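Local structure of malonate decarboxylase subunit alpha (Acinetobacter baumannii ATCC 17978, 6MPR) at residues T82-L87 with K108-K113; K50-L55 with R77-T82; L114-A119 with G138-Y143. The protein probably transfers acyl groups to the acyl carrier protein of the malonate decarboxylase complex, exchanging acetyl for malonyl so that malonate can be decarboxylated to acetate. All coordinates share one frame; numbering follows the deposited sequence.

Contacts 1 and 2 are neighbours, with centres about 10 Å apart and T82 in common, and the centres of both lie about 29 Å from the centre of the chain. Contact 2 is buried between helices 48-55 and 73-79, whereas contact 1, between two loops that lead into strands, is only partly buried. Contact 3 is also buried, its centre about 12 Å from that of the chain, and shares strand 111-116 with contact 1. Chemistry follows place: aliphatic carbons against backbone atoms dominate the first two, which bond to each other through N83 N to E53 OE1, while contact 3, where strand 136-140 forms the edge of the sheet within this chain, is crossed by five hydrogen bonds.

Contact 1 of 3, residues T82-L87 with K108-K113; sequences TNPDIL and KGIARK
I110 supplies most of the second segment's contact with 82-87, meeting P84, T82 and L87 through different atoms, and 225 Å² is buried in all. The apolar touches are few. P84 CG lies 4.0 Å from I110 CG1, the proline ring crossing the isoleucine at a slant. I110 CG1 sits beside its own backbone N, anti to the carbonyl carbon (chi1 -66°), and the extended chain beyond it carries CD1 across to T82, where it stops 3.8 Å from T82 O. The other branch, I110 CG2, faces L87 CB more loosely at 4.4 Å.

Contacts of carbon with carbonyl oxygen form a second group. L87 O receives a CA-H...O contact from I110 CA at 3.5 Å, with 153° at the hydrogen. The same proline carbon, P84 CG, also rests 3.6 Å from K108 O.

Conventional hydrogen bonds stay within 82-87 or run to residues outside the two segments. D85 N donates to N83 OD1 at 2.9 Å, approaching from above the amide's carbonyl plane, which makes an Asx turn; N83 O then takes both I86 N and L87 N, so the bend that presents P84 is braced twice. G109, with positive phi, ends helix 100-107 in a Schellman motif. K108 NZ bonds to A80 O.

Both segments lead from a helix into adjacent parallel strands, 90-94 and 111-116, and backbone bonds of I110 and R112 with L90, and of K113 with M92, pair the two strands. With no classical donor-acceptor pair between the segments, their fit probably rests on shape and weak CA-H...O contact, with the Asx turn, the Schellman motif and the adjoining strand bonds holding the backbones in place.

Contact 2 of 3, residues K50-L55 with R77-T82; sequences KVLETL and RSLAQT
L79 O, on the segment that L52 packs against, is gripped twice by T82. T82 OG1 donates to it at 2.7 Å, lying in the carbonyl plane with a C=O...donor angle of 152°, and T82 N adds a longer bond to L79 O at 3.1 Å. The hydroxyl reaches back because OG1 stands between the backbone N and the carbonyl carbon (chi1 58°); the same rotation turns T82 CG2 toward helix 48-55. The backbone bond closes a type I turn from L79 to T82, and the hydroxyl bond reinforces it.

Across the contact, L52 is the principal probe. Its CG lies beside the backbone N (chi1 -69°) and the side chain runs on extended, so that CD1 reaches the backbone of the other helix, 3.6 Å from L79 N. The same methyl touches S78 CB at 3.8 Å, while S78 OG turns to F74 O one helical turn earlier. Nearer the backbone, L52 CB meets T82 CG2 at 4.1 Å.

E53 takes the next position, its extended chain sliding past T82 in the opposite direction: E53 CG is 3.8 Å from T82 CB, and E53 OE1 comes to 3.5 Å from T82 CA. That oxygen accepts from N83 N, which satisfies it just beyond the turn and ties the helix to the following loop.

Helix 73-79 belongs to the beta-alpha-beta connection between parallel strands 61-64 and 90-94, and helix 48-55 precedes the first of these. L55 meanwhile packs on L31 and A34 of helix 22-34, and L79 on L105 of helix 100-107, so this contact joins two members of a run of four packed helices.

Contact 3 of 3, residues L114-A119 with G138-Y143; sequences LDFSFA and GAIHTY
H141 holds F116 O with two nitrogens: H141 N, in the carbonyl plane, at 2.9 Å, and H141 ND1, from above it, at 3.1 Å. The imidazole reaches that oxygen because CG lies beside the backbone N (chi1 -55°). D115 OD1 meets the ring at its edge, 3.2 Å from H141 CE1, the carboxylate and ring planes 74° apart, and it also accepts A139 N at 3.0 Å from above the carboxylate plane. D115 OD2 bonds to H91 and H141 NE2 to R149.

Strands 111-116 and 136-140, the latter outermost within this chain, are neighbours in an eight-stranded parallel sheet, consistent with the family's Rossmann-like clan. A beta-alpha-beta crossover through helix 125-131 joins them, and F116 and I140 share a face. F116 CG takes the position between N and carbonyl carbon (chi1 74°), laying the ring alongside I140, whose CG2 makes a CH-pi contact 4.3 Å from the F116 ring centroid.

At S117 the chain turns a corner. Its hydroxyl donates to H141 O at 2.7 Å and passes 3.3 Å from Y143 CD1; F118 CB touches Y143 OH at 3.5 Å. H403 of the second subunit lays its ring nearly parallel to that of H141.

Contact 1 of 3, residues T82-L87 with K108-K113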
ATOM      1  N   THR A  82     -34.081  -1.705  -9.196  1.00 14.84           N
ATOM      2  CA  THR A  82     -34.259  -3.062  -9.699  1.00 18.02           C
ATOM      3  C   THR A  82     -35.249  -3.834  -8.831  1.00 22.39           C
ATOM      4  O   THR A  82     -35.584  -3.444  -7.705  1.00 20.48           O
ATOM      5  CB  THR A  82     -32.915  -3.804  -9.763  1.00 16.31           C
ATOM      6  OG1 THR A  82     -32.315  -3.841  -8.459  1.00 20.19           O
ATOM      7  CG2 THR A  82     -31.964  -3.123 -10.741  1.00 16.34           C
ATOM      8  N   ASN A  83     -35.718  -4.942  -9.387  1.00 21.83           N
ATOM      9  CA  ASN A  83     -36.712  -5.800  -8.750  1.00 18.45           C
ATOM     10  C   ASN A  83     -36.038  -6.647  -7.677  1.00 19.56           C
ATOM     11  O   ASN A  83     -35.151  -7.446  -8.002  1.00 21.99           O
ATOM     12  CB  ASN A  83     -37.347  -6.685  -9.808  1.00 20.00           C
ATOM     13  CG  ASN A  83     -38.520  -7.510  -9.278  1.00 21.63           C
ATOM     14  OD1 ASN A  83     -38.666  -7.720  -8.074  1.00 27.86           O
ATOM     15  ND2 ASN A  83     -39.341  -8.003 -10.192  1.00 26.56           N
ATOM     16  N   PRO A  84     -36.403  -6.507  -6.403  1.00 19.40           N
ATOM     17  CA  PRO A  84     -35.728  -7.313  -5.369  1.00 19.16           C
ATOM     18  C   PRO A  84     -36.047  -8.805  -5.454  1.00 22.44           C
ATOM     19  O   PRO A  84     -35.326  -9.601  -4.842  1.00 27.06           O
ATOM     20  CB  PRO A  84     -36.227  -6.696  -4.052  1.00 23.93           C
ATOM     21  CG  PRO A  84     -36.760  -5.338  -4.438  1.00 30.00           C
ATOM     22  CD  PRO A  84     -37.319  -5.519  -5.816  1.00 21.55           C
ATOM     23  N   ASP A  85     -37.086  -9.217  -6.190  1.00 24.30           N
ATOM     24  CA  ASP A  85     -37.276 -10.646  -6.442  1.00 23.06           C
ATOM     25  C   ASP A  85     -36.225 -11.200  -7.394  1.00 27.99           C
ATOM     26  O   ASP A  85     -36.039 -12.423  -7.459  1.00 25.91           O
ATOM     27  CB  ASP A  85     -38.664 -10.911  -7.017  1.00 35.33           C
ATOM     28  CG  ASP A  85     -39.762 -10.593  -6.038  1.00 39.58           C
ATOM     29  OD1 ASP A  85     -39.549 -10.798  -4.828  1.00 44.80           O
ATOM     30  OD2 ASP A  85     -40.831 -10.135  -6.483  1.00 44.95           O
ATOM     31  N   ILE A  86     -35.562 -10.333  -8.149  1.00 20.98           N
ATOM     32  CA  ILE A  86     -34.467 -10.719  -9.027  1.00 22.11           C
ATOM     33  C   ILE A  86     -33.116 -10.471  -8.372  1.00 18.31           C
ATOM     34  O   ILE A  86     -32.283 -11.373  -8.296  1.00 17.75           O
ATOM     35  CB  ILE A  86     -34.584  -9.971 -10.373  1.00 23.42           C
ATOM     36  CG1 ILE A  86     -35.932 -10.286 -11.020  1.00 25.36           C
ATOM     37  CG2 ILE A  86     -33.418 -10.317 -11.298  1.00 25.82           C
ATOM     38  CD1 ILE A  86     -36.196  -9.474 -12.261  1.00 29.81           C
ATOM     39  N   LEU A  87     -32.877  -9.250  -7.882  1.00 18.30           N
ATOM     40  CA  LEU A  87     -31.614  -8.891  -7.238  1.00 14.34           C
ATOM     41  C   LEU A  87     -31.841  -8.758  -5.736  1.00 21.70           C
ATOM     42  O   LEU A  87     -32.465  -7.796  -5.280  1.00 17.28           O
ATOM     43  CB  LEU A  87     -31.040  -7.592  -7.809  1.00 13.22           C
ATOM     44  CG  LEU A  87     -30.787  -7.588  -9.307  1.00 19.21           C
ATOM     45  CD1 LEU A  87     -30.019  -6.320  -9.694  1.00 15.64           C
ATOM     46  CD2 LEU A  87     -30.024  -8.834  -9.709  1.00 18.02           C
ATOM     47  N   LYS A 108     -34.542  -1.758   0.966  1.00 24.97           N
ATOM     48  CA  LYS A 108     -35.404  -2.363  -0.044  1.00 22.07           C
ATOM     49  C   LYS A 108     -35.185  -3.866  -0.212  1.00 26.11           C
ATOM     50  O   LYS A 108     -35.893  -4.489  -1.010  1.00 23.85           O
ATOM     51  CB  LYS A 108     -35.198  -1.661  -1.395  1.00 24.99           C
ATOM     52  CG  LYS A 108     -35.713  -0.233  -1.453  1.00 26.54           C
ATOM     53  CD  LYS A 108     -35.449   0.417  -2.800  1.00 30.88           C
ATOM     54  CE  LYS A 108     -36.312   1.661  -2.970  1.00 37.59           C
ATOM     55  NZ  LYS A 108     -36.049   2.350  -4.256  1.00 38.63           N
ATOM     56  N   GLY A 109     -34.228  -4.464   0.492  1.00 23.50           N
ATOM     57  CA  GLY A 109     -34.006  -5.887   0.351  1.00 25.11           C
ATOM     58  C   GLY A 109     -33.192  -6.279  -0.855  1.00 21.44           C
ATOM     59  O   GLY A 109     -33.166  -7.462  -1.213  1.00 21.44           O
ATOM     60  N   ILE A 110     -32.533  -5.318  -1.499  1.00 17.21           N
ATOM     61  CA  ILE A 110     -31.669  -5.623  -2.634  1.00 16.76           C
ATOM     62  C   ILE A 110     -30.293  -6.064  -2.151  1.00 22.23           C
ATOM     63  O   ILE A 110     -29.748  -7.071  -2.618  1.00 18.11           O
ATOM     64  CB  ILE A 110     -31.586  -4.403  -3.567  1.00 16.40           C
ATOM     65  CG1 ILE A 110     -32.967  -4.147  -4.197  1.00 18.47           C
ATOM     66  CG2 ILE A 110     -30.483  -4.606  -4.602  1.00 17.06           C
ATOM     67  CD1 ILE A 110     -33.130  -2.783  -4.846  1.00 21.06           C
ATOM     68  N   ALA A 111     -29.738  -5.334  -1.191  1.00 18.00           N
ATOM     69  CA  ALA A 111     -28.449  -5.635  -0.584  1.00 15.30           C
ATOM     70  C   ALA A 111     -28.652  -6.132   0.844  1.00 15.25           C
ATOM     71  O   ALA A 111     -29.627  -5.766   1.511  1.00 14.23           O
ATOM     72  CB  ALA A 111     -27.543  -4.399  -0.583  1.00 11.81           C
ATOM     73  N   ARG A 112     -27.732  -6.982   1.313  1.00 12.94           N
ATOM     74  CA  ARG A 112     -27.777  -7.461   2.697  1.00 15.47           C
ATOM     75  C   ARG A 112     -26.462  -7.208   3.429  1.00 15.47           C
ATOM     76  O   ARG A 112     -26.463  -6.743   4.572  1.00 21.93           O
ATOM     77  CB  ARG A 112     -28.108  -8.951   2.756  1.00 16.56           C
ATOM     78  CG  ARG A 112     -28.716  -9.386   4.091  1.00 31.47           C
ATOM     79  CD  ARG A 112     -30.019  -8.637   4.280  1.00 36.79           C
ATOM     80  NE  ARG A 112     -30.891  -9.168   5.320  1.00 43.51           N
ATOM     81  CZ  ARG A 112     -32.207  -8.973   5.345  1.00 47.62           C
ATOM     82  NH1 ARG A 112     -32.796  -8.280   4.374  1.00 44.93           N
ATOM     83  NH2 ARG A 112     -32.939  -9.478   6.330  1.00 55.71           N
ATOM     84  N   LYS A 113     -25.335  -7.508   2.784  1.00 17.97           N
ATOM     85  CA  LYS A 113     -24.024  -7.379   3.404  1.00 15.14           C
ATOM     86  C   LYS A 113     -23.316  -6.125   2.915  1.00 16.08           C
ATOM     87  O   LYS A 113     -23.487  -5.693   1.774  1.00 11.06           O
ATOM     88  CB  LYS A 113     -23.148  -8.602   3.107  1.00 13.90           C
ATOM     89  CG  LYS A 113     -23.673  -9.910   3.626  1.00 23.33           C
ATOM     90  CD  LYS A 113     -22.649 -10.997   3.335  1.00 29.56           C
ATOM     91  CE  LYS A 113     -23.181 -12.384   3.608  1.00 37.95           C
ATOM     92  NZ  LYS A 113     -22.129 -13.386   3.278  1.00 45.69           N
TER

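Contact 2 of 3, residues K50-L55 with R77-T82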
ATOM      1  N   LYS A  50     -33.055  -3.027 -16.699  1.00 16.67           N
ATOM      2  CA  LYS A  50     -33.168  -4.383 -17.214  1.00 16.43           C
ATOM      3  C   LYS A  50     -31.796  -5.014 -17.381  1.00 16.58           C
ATOM      4  O   LYS A  50     -31.611  -6.204 -17.102  1.00 17.10           O
ATOM      5  CB  LYS A  50     -33.923  -4.383 -18.546  1.00 19.52           C
ATOM      6  CG  LYS A  50     -34.117  -5.765 -19.149  1.00 30.09           C
ATOM      7  CD  LYS A  50     -35.199  -6.549 -18.408  1.00 38.04           C
ATOM      8  CE  LYS A  50     -35.469  -7.893 -19.058  1.00 43.50           C
ATOM      9  NZ  LYS A  50     -36.556  -8.624 -18.354  1.00 44.03           N
ATOM     10  N   VAL A  51     -30.808  -4.228 -17.813  1.00 14.39           N
ATOM     11  CA  VAL A  51     -29.482  -4.801 -18.014  1.00 13.93           C
ATOM     12  C   VAL A  51     -28.829  -5.132 -16.668  1.00 13.45           C
ATOM     13  O   VAL A  51     -28.166  -6.167 -16.532  1.00 14.64           O
ATOM     14  CB  VAL A  51     -28.612  -3.857 -18.866  1.00 17.26           C
ATOM     15  CG1 VAL A  51     -27.170  -4.346 -18.882  1.00 13.57           C
ATOM     16  CG2 VAL A  51     -29.162  -3.776 -20.298  1.00 16.94           C
ATOM     17  N   LEU A  52     -29.004  -4.268 -15.647  1.00 14.12           N
ATOM     18  CA  LEU A  52     -28.509  -4.604 -14.305  1.00 13.06           C
ATOM     19  C   LEU A  52     -29.116  -5.907 -13.794  1.00 14.34           C
ATOM     20  O   LEU A  52     -28.415  -6.737 -13.205  1.00 16.70           O
ATOM     21  CB  LEU A  52     -28.797  -3.469 -13.311  1.00 14.27           C
ATOM     22  CG  LEU A  52     -28.016  -2.169 -13.496  1.00 14.15           C
ATOM     23  CD1 LEU A  52     -28.471  -1.100 -12.505  1.00 14.19           C
ATOM     24  CD2 LEU A  52     -26.511  -2.391 -13.354  1.00 15.08           C
ATOM     25  N   GLU A  53     -30.428  -6.089 -13.986  1.00 14.48           N
ATOM     26  CA  GLU A  53     -31.108  -7.318 -13.586  1.00 15.98           C
ATOM     27  C   GLU A  53     -30.659  -8.539 -14.380  1.00 21.44           C
ATOM     28  O   GLU A  53     -30.996  -9.669 -13.999  1.00 20.55           O
ATOM     29  CB  GLU A  53     -32.616  -7.135 -13.745  1.00 16.94           C
ATOM     30  CG  GLU A  53     -33.228  -6.185 -12.734  1.00 17.33           C
ATOM     31  CD  GLU A  53     -34.680  -5.872 -13.025  1.00 22.77           C
ATOM     32  OE1 GLU A  53     -35.323  -5.246 -12.153  1.00 22.28           O
ATOM     33  OE2 GLU A  53     -35.186  -6.259 -14.110  1.00 21.43           O
ATOM     34  N   THR A  54     -29.962  -8.336 -15.491  1.00 17.49           N
ATOM     35  CA  THR A  54     -29.458  -9.418 -16.325  1.00 15.33           C
ATOM     36  C   THR A  54     -28.020  -9.768 -15.975  1.00 15.64           C
ATOM     37  O   THR A  54     -27.645 -10.946 -15.982  1.00 19.93           O
ATOM     38  CB  THR A  54     -29.536  -9.017 -17.808  1.00 15.44           C
ATOM     39  OG1 THR A  54     -30.866  -8.617 -18.126  1.00 17.56           O
ATOM     40  CG2 THR A  54     -29.111 -10.166 -18.717  1.00 22.32           C
ATOM     41  N   LEU A  55     -27.200  -8.759 -15.678  1.00 17.93           N
ATOM     42  CA  LEU A  55     -25.773  -8.957 -15.445  1.00 18.08           C
ATOM     43  C   LEU A  55     -25.438  -9.278 -13.992  1.00 15.99           C
ATOM     44  O   LEU A  55     -24.395  -9.893 -13.724  1.00 17.66           O
ATOM     45  CB  LEU A  55     -24.998  -7.708 -15.873  1.00 17.35           C
ATOM     46  CG  LEU A  55     -25.062  -7.411 -17.369  1.00 21.12           C
ATOM     47  CD1 LEU A  55     -24.368  -6.114 -17.651  1.00 15.77           C
ATOM     48  CD2 LEU A  55     -24.413  -8.538 -18.157  1.00 15.37           C
ATOM     49  N   ARG A  77     -28.537   4.890  -8.369  1.00 12.85           N
ATOM     50  CA  ARG A  77     -29.977   5.149  -8.398  1.00 14.82           C
ATOM     51  C   ARG A  77     -30.703   4.065  -9.184  1.00 17.51           C
ATOM     52  O   ARG A  77     -31.810   3.646  -8.811  1.00 15.30           O
ATOM     53  CB  ARG A  77     -30.275   6.531  -8.998  1.00 16.01           C
ATOM     54  CG  ARG A  77     -29.929   7.710  -8.086  1.00 17.95           C
ATOM     55  CD  ARG A  77     -30.309   9.061  -8.717  1.00 18.60           C
ATOM     56  NE  ARG A  77     -29.278   9.574  -9.627  1.00 15.51           N
ATOM     57  CZ  ARG A  77     -29.411   9.616 -10.954  1.00 21.58           C
ATOM     58  NH1 ARG A  77     -30.524   9.180 -11.529  1.00 16.76           N
ATOM     59  NH2 ARG A  77     -28.434  10.100 -11.714  1.00 17.37           N
ATOM     60  N   SER A  78     -30.087   3.591 -10.274  1.00 15.52           N
ATOM     61  CA  SER A  78     -30.714   2.551 -11.084  1.00 15.13           C
ATOM     62  C   SER A  78     -30.742   1.227 -10.335  1.00 14.42           C
ATOM     63  O   SER A  78     -31.765   0.533 -10.321  1.00 14.43           O
ATOM     64  CB  SER A  78     -29.982   2.399 -12.428  1.00 15.85           C
ATOM     65  OG  SER A  78     -30.060   3.574 -13.236  1.00 17.09           O
ATOM     66  N   LEU A  79     -29.627   0.860  -9.694  1.00 12.91           N
ATOM     67  CA  LEU A  79     -29.598  -0.388  -8.935  1.00 10.40           C
ATOM     68  C   LEU A  79     -30.695  -0.416  -7.873  1.00 15.78           C
ATOM     69  O   LEU A  79     -31.352  -1.445  -7.673  1.00 14.58           O
ATOM     70  CB  LEU A  79     -28.216  -0.571  -8.297  1.00 10.24           C
ATOM     71  CG  LEU A  79     -27.988  -1.887  -7.551  1.00 12.17           C
ATOM     72  CD1 LEU A  79     -28.072  -3.058  -8.516  1.00 12.82           C
ATOM     73  CD2 LEU A  79     -26.633  -1.870  -6.860  1.00 13.43           C
ATOM     74  N   ALA A  80     -30.936   0.719  -7.213  1.00 14.44           N
ATOM     75  CA  ALA A  80     -31.986   0.799  -6.201  1.00 15.66           C
ATOM     76  C   ALA A  80     -33.391   0.702  -6.781  1.00 16.11           C
ATOM     77  O   ALA A  80     -34.341   0.579  -6.003  1.00 19.24           O
ATOM     78  CB  ALA A  80     -31.841   2.099  -5.405  1.00 16.27           C
ATOM     79  N   GLN A  81     -33.551   0.760  -8.112  1.00 16.37           N
ATOM     80  CA  GLN A  81     -34.843   0.594  -8.770  1.00 16.42           C
ATOM     81  C   GLN A  81     -35.046  -0.802  -9.356  1.00 16.08           C
ATOM     82  O   GLN A  81     -36.101  -1.063  -9.950  1.00 17.62           O
ATOM     83  CB  GLN A  81     -35.013   1.638  -9.876  1.00 22.41           C
ATOM     84  CG  GLN A  81     -34.996   3.068  -9.374  1.00 25.34           C
ATOM     85  CD  GLN A  81     -36.090   3.327  -8.349  1.00 36.83           C
ATOM     86  OE1 GLN A  81     -37.249   2.959  -8.555  1.00 44.13           O
ATOM     87  NE2 GLN A  81     -35.723   3.953  -7.232  1.00 42.98           N
ATOM     88  N   THR A  82     -34.081  -1.705  -9.196  1.00 14.84           N
ATOM     89  CA  THR A  82     -34.259  -3.062  -9.699  1.00 18.02           C
ATOM     90  C   THR A  82     -35.249  -3.834  -8.831  1.00 22.39           C
ATOM     91  O   THR A  82     -35.584  -3.444  -7.705  1.00 20.48           O
ATOM     92  CB  THR A  82     -32.915  -3.804  -9.763  1.00 16.31           C
ATOM     93  OG1 THR A  82     -32.315  -3.841  -8.459  1.00 20.19           O
ATOM     94  CG2 THR A  82     -31.964  -3.123 -10.741  1.00 16.34           C
TER

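Contact 3 of 3, residues L114-A119 with G138-Y143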
ATOM      1  N   LEU A 114     -22.501  -5.546   3.787  1.00 11.30           N
ATOM      2  CA  LEU A 114     -21.760  -4.340   3.441  1.00 11.82           C
ATOM      3  C   LEU A 114     -20.346  -4.418   3.988  1.00 13.39           C
ATOM      4  O   LEU A 114     -20.155  -4.669   5.181  1.00 14.21           O
ATOM      5  CB  LEU A 114     -22.456  -3.089   3.986  1.00 13.70           C
ATOM      6  CG  LEU A 114     -21.686  -1.779   3.772  1.00 10.07           C
ATOM      7  CD1 LEU A 114     -21.605  -1.432   2.260  1.00 10.01           C
ATOM      8  CD2 LEU A 114     -22.332  -0.655   4.569  1.00 11.70           C
ATOM      9  N   ASP A 115     -19.362  -4.218   3.110  1.00 10.85           N
ATOM     10  CA  ASP A 115     -17.980  -3.945   3.492  1.00  8.22           C
ATOM     11  C   ASP A 115     -17.635  -2.566   2.958  1.00 13.81           C
ATOM     12  O   ASP A 115     -17.852  -2.297   1.772  1.00 10.76           O
ATOM     13  CB  ASP A 115     -17.010  -4.989   2.934  1.00  9.17           C
ATOM     14  CG  ASP A 115     -16.978  -6.255   3.772  1.00 17.32           C
ATOM     15  OD1 ASP A 115     -16.396  -6.235   4.882  1.00 14.02           O
ATOM     16  OD2 ASP A 115     -17.565  -7.265   3.343  1.00 16.02           O
ATOM     17  N   PHE A 116     -17.122  -1.690   3.825  1.00 12.37           N
ATOM     18  CA  PHE A 116     -16.913  -0.298   3.427  1.00 10.74           C
ATOM     19  C   PHE A 116     -15.734   0.300   4.179  1.00 12.69           C
ATOM     20  O   PHE A 116     -15.157  -0.324   5.075  1.00 11.76           O
ATOM     21  CB  PHE A 116     -18.176   0.562   3.637  1.00  7.70           C
ATOM     22  CG  PHE A 116     -18.481   0.896   5.088  1.00 11.02           C
ATOM     23  CD1 PHE A 116     -18.989  -0.065   5.947  1.00 13.70           C
ATOM     24  CD2 PHE A 116     -18.298   2.186   5.568  1.00 10.78           C
ATOM     25  CE1 PHE A 116     -19.294   0.250   7.278  1.00 15.24           C
ATOM     26  CE2 PHE A 116     -18.588   2.512   6.884  1.00 12.49           C
ATOM     27  CZ  PHE A 116     -19.072   1.539   7.749  1.00 12.46           C
ATOM     28  N   SER A 117     -15.365   1.522   3.776  1.00 10.09           N
ATOM     29  CA  SER A 117     -14.312   2.279   4.448  1.00  8.89           C
ATOM     30  C   SER A 117     -14.793   3.585   5.064  1.00 15.01           C
ATOM     31  O   SER A 117     -14.477   3.865   6.231  1.00 12.09           O
ATOM     32  CB  SER A 117     -13.156   2.556   3.482  1.00  9.94           C
ATOM     33  OG  SER A 117     -12.146   3.314   4.134  1.00 11.18           O
ATOM     34  N   PHE A 118     -15.545   4.411   4.343  1.00 10.19           N
ATOM     35  CA  PHE A 118     -15.960   5.691   4.905  1.00  9.18           C
ATOM     36  C   PHE A 118     -17.477   5.817   4.957  1.00 11.81           C
ATOM     37  O   PHE A 118     -18.178   5.352   4.058  1.00 11.87           O
ATOM     38  CB  PHE A 118     -15.377   6.874   4.122  1.00 13.78           C
ATOM     39  CG  PHE A 118     -15.750   8.210   4.703  1.00 13.00           C
ATOM     40  CD1 PHE A 118     -15.115   8.690   5.841  1.00 18.02           C
ATOM     41  CD2 PHE A 118     -16.762   8.965   4.135  1.00 19.18           C
ATOM     42  CE1 PHE A 118     -15.473   9.906   6.387  1.00 22.89           C
ATOM     43  CE2 PHE A 118     -17.122  10.200   4.675  1.00 22.76           C
ATOM     44  CZ  PHE A 118     -16.480  10.664   5.800  1.00 21.98           C
ATOM     45  N   ALA A 119     -17.967   6.424   6.038  1.00 14.04           N
ATOM     46  CA  ALA A 119     -19.336   6.912   6.128  1.00 15.30           C
ATOM     47  C   ALA A 119     -19.343   8.145   7.017  1.00 16.76           C
ATOM     48  O   ALA A 119     -18.457   8.337   7.860  1.00 16.63           O
ATOM     49  CB  ALA A 119     -20.297   5.851   6.674  1.00 12.34           C
ATOM     50  N   GLY A 138     -19.753  -6.507   7.332  1.00 14.54           N
ATOM     51  CA  GLY A 138     -18.561  -7.335   7.332  1.00 16.70           C
ATOM     52  C   GLY A 138     -17.509  -6.713   8.221  1.00 13.84           C
ATOM     53  O   GLY A 138     -17.288  -7.162   9.352  1.00 18.08           O
ATOM     54  N   ALA A 139     -16.875  -5.647   7.737  1.00 14.52           N
ATOM     55  CA  ALA A 139     -15.933  -4.892   8.547  1.00 16.68           C
ATOM     56  C   ALA A 139     -15.817  -3.497   7.968  1.00 10.24           C
ATOM     57  O   ALA A 139     -16.145  -3.259   6.798  1.00 13.17           O
ATOM     58  CB  ALA A 139     -14.549  -5.554   8.597  1.00 15.21           C
ATOM     59  N   ILE A 140     -15.343  -2.583   8.804  1.00 13.22           N
ATOM     60  CA  ILE A 140     -14.966  -1.241   8.379  1.00 14.73           C
ATOM     61  C   ILE A 140     -13.463  -1.219   8.138  1.00 16.49           C
ATOM     62  O   ILE A 140     -12.690  -1.694   8.974  1.00 13.13           O
ATOM     63  CB  ILE A 140     -15.357  -0.191   9.429  1.00 18.04           C
ATOM     64  CG1 ILE A 140     -16.763  -0.475   9.971  1.00 22.32           C
ATOM     65  CG2 ILE A 140     -15.264   1.195   8.818  1.00 17.74           C
ATOM     66  CD1 ILE A 140     -17.130   0.397  11.145  1.00 27.16           C
ATOM     67  N   HIS A 141     -13.051  -0.665   7.001  1.00  8.98           N
ATOM     68  CA  HIS A 141     -11.683  -0.731   6.506  1.00  8.65           C
ATOM     69  C   HIS A 141     -11.108   0.669   6.343  1.00 14.71           C
ATOM     70  O   HIS A 141     -11.841   1.649   6.292  1.00 13.16           O
ATOM     71  CB  HIS A 141     -11.616  -1.411   5.111  1.00  8.33           C
ATOM     72  CG  HIS A 141     -12.233  -2.775   5.041  1.00  9.49           C
ATOM     73  ND1 HIS A 141     -13.584  -3.009   5.211  1.00  8.95           N
ATOM     74  CD2 HIS A 141     -11.676  -3.982   4.777  1.00  8.68           C
ATOM     75  CE1 HIS A 141     -13.825  -4.300   5.074  1.00 16.20           C
ATOM     76  NE2 HIS A 141     -12.686  -4.910   4.792  1.00 10.35           N
ATOM     77  N   THR A 142      -9.790   0.757   6.195  1.00  9.66           N
ATOM     78  CA  THR A 142      -9.233   1.942   5.545  1.00  7.86           C
ATOM     79  C   THR A 142      -9.182   1.670   4.035  1.00 10.57           C
ATOM     80  O   THR A 142      -9.248   0.527   3.604  1.00 10.03           O
ATOM     81  CB  THR A 142      -7.857   2.317   6.135  1.00 10.13           C
ATOM     82  OG1 THR A 142      -7.416   3.594   5.625  1.00  9.50           O
ATOM     83  CG2 THR A 142      -6.793   1.261   5.875  1.00  8.95           C
ATOM     84  N   TYR A 143      -9.143   2.737   3.230  1.00 10.46           N
ATOM     85  CA  TYR A 143      -9.381   2.596   1.787  1.00  8.33           C
ATOM     86  C   TYR A 143      -8.516   1.515   1.143  1.00  9.71           C
ATOM     87  O   TYR A 143      -9.030   0.583   0.515  1.00  8.49           O
ATOM     88  CB  TYR A 143      -9.125   3.915   1.051  1.00  7.86           C
ATOM     89  CG  TYR A 143     -10.129   5.013   1.301  1.00  7.65           C
ATOM     90  CD1 TYR A 143     -11.500   4.771   1.248  1.00  8.71           C
ATOM     91  CD2 TYR A 143      -9.692   6.305   1.580  1.00 13.42           C
ATOM     92  CE1 TYR A 143     -12.405   5.789   1.477  1.00  8.83           C
ATOM     93  CE2 TYR A 143     -10.590   7.321   1.810  1.00 13.28           C
ATOM     94  CZ  TYR A 143     -11.933   7.065   1.746  1.00 13.39           C
ATOM     95  OH  TYR A 143     -12.827   8.079   1.974  1.00 15.81           O
TER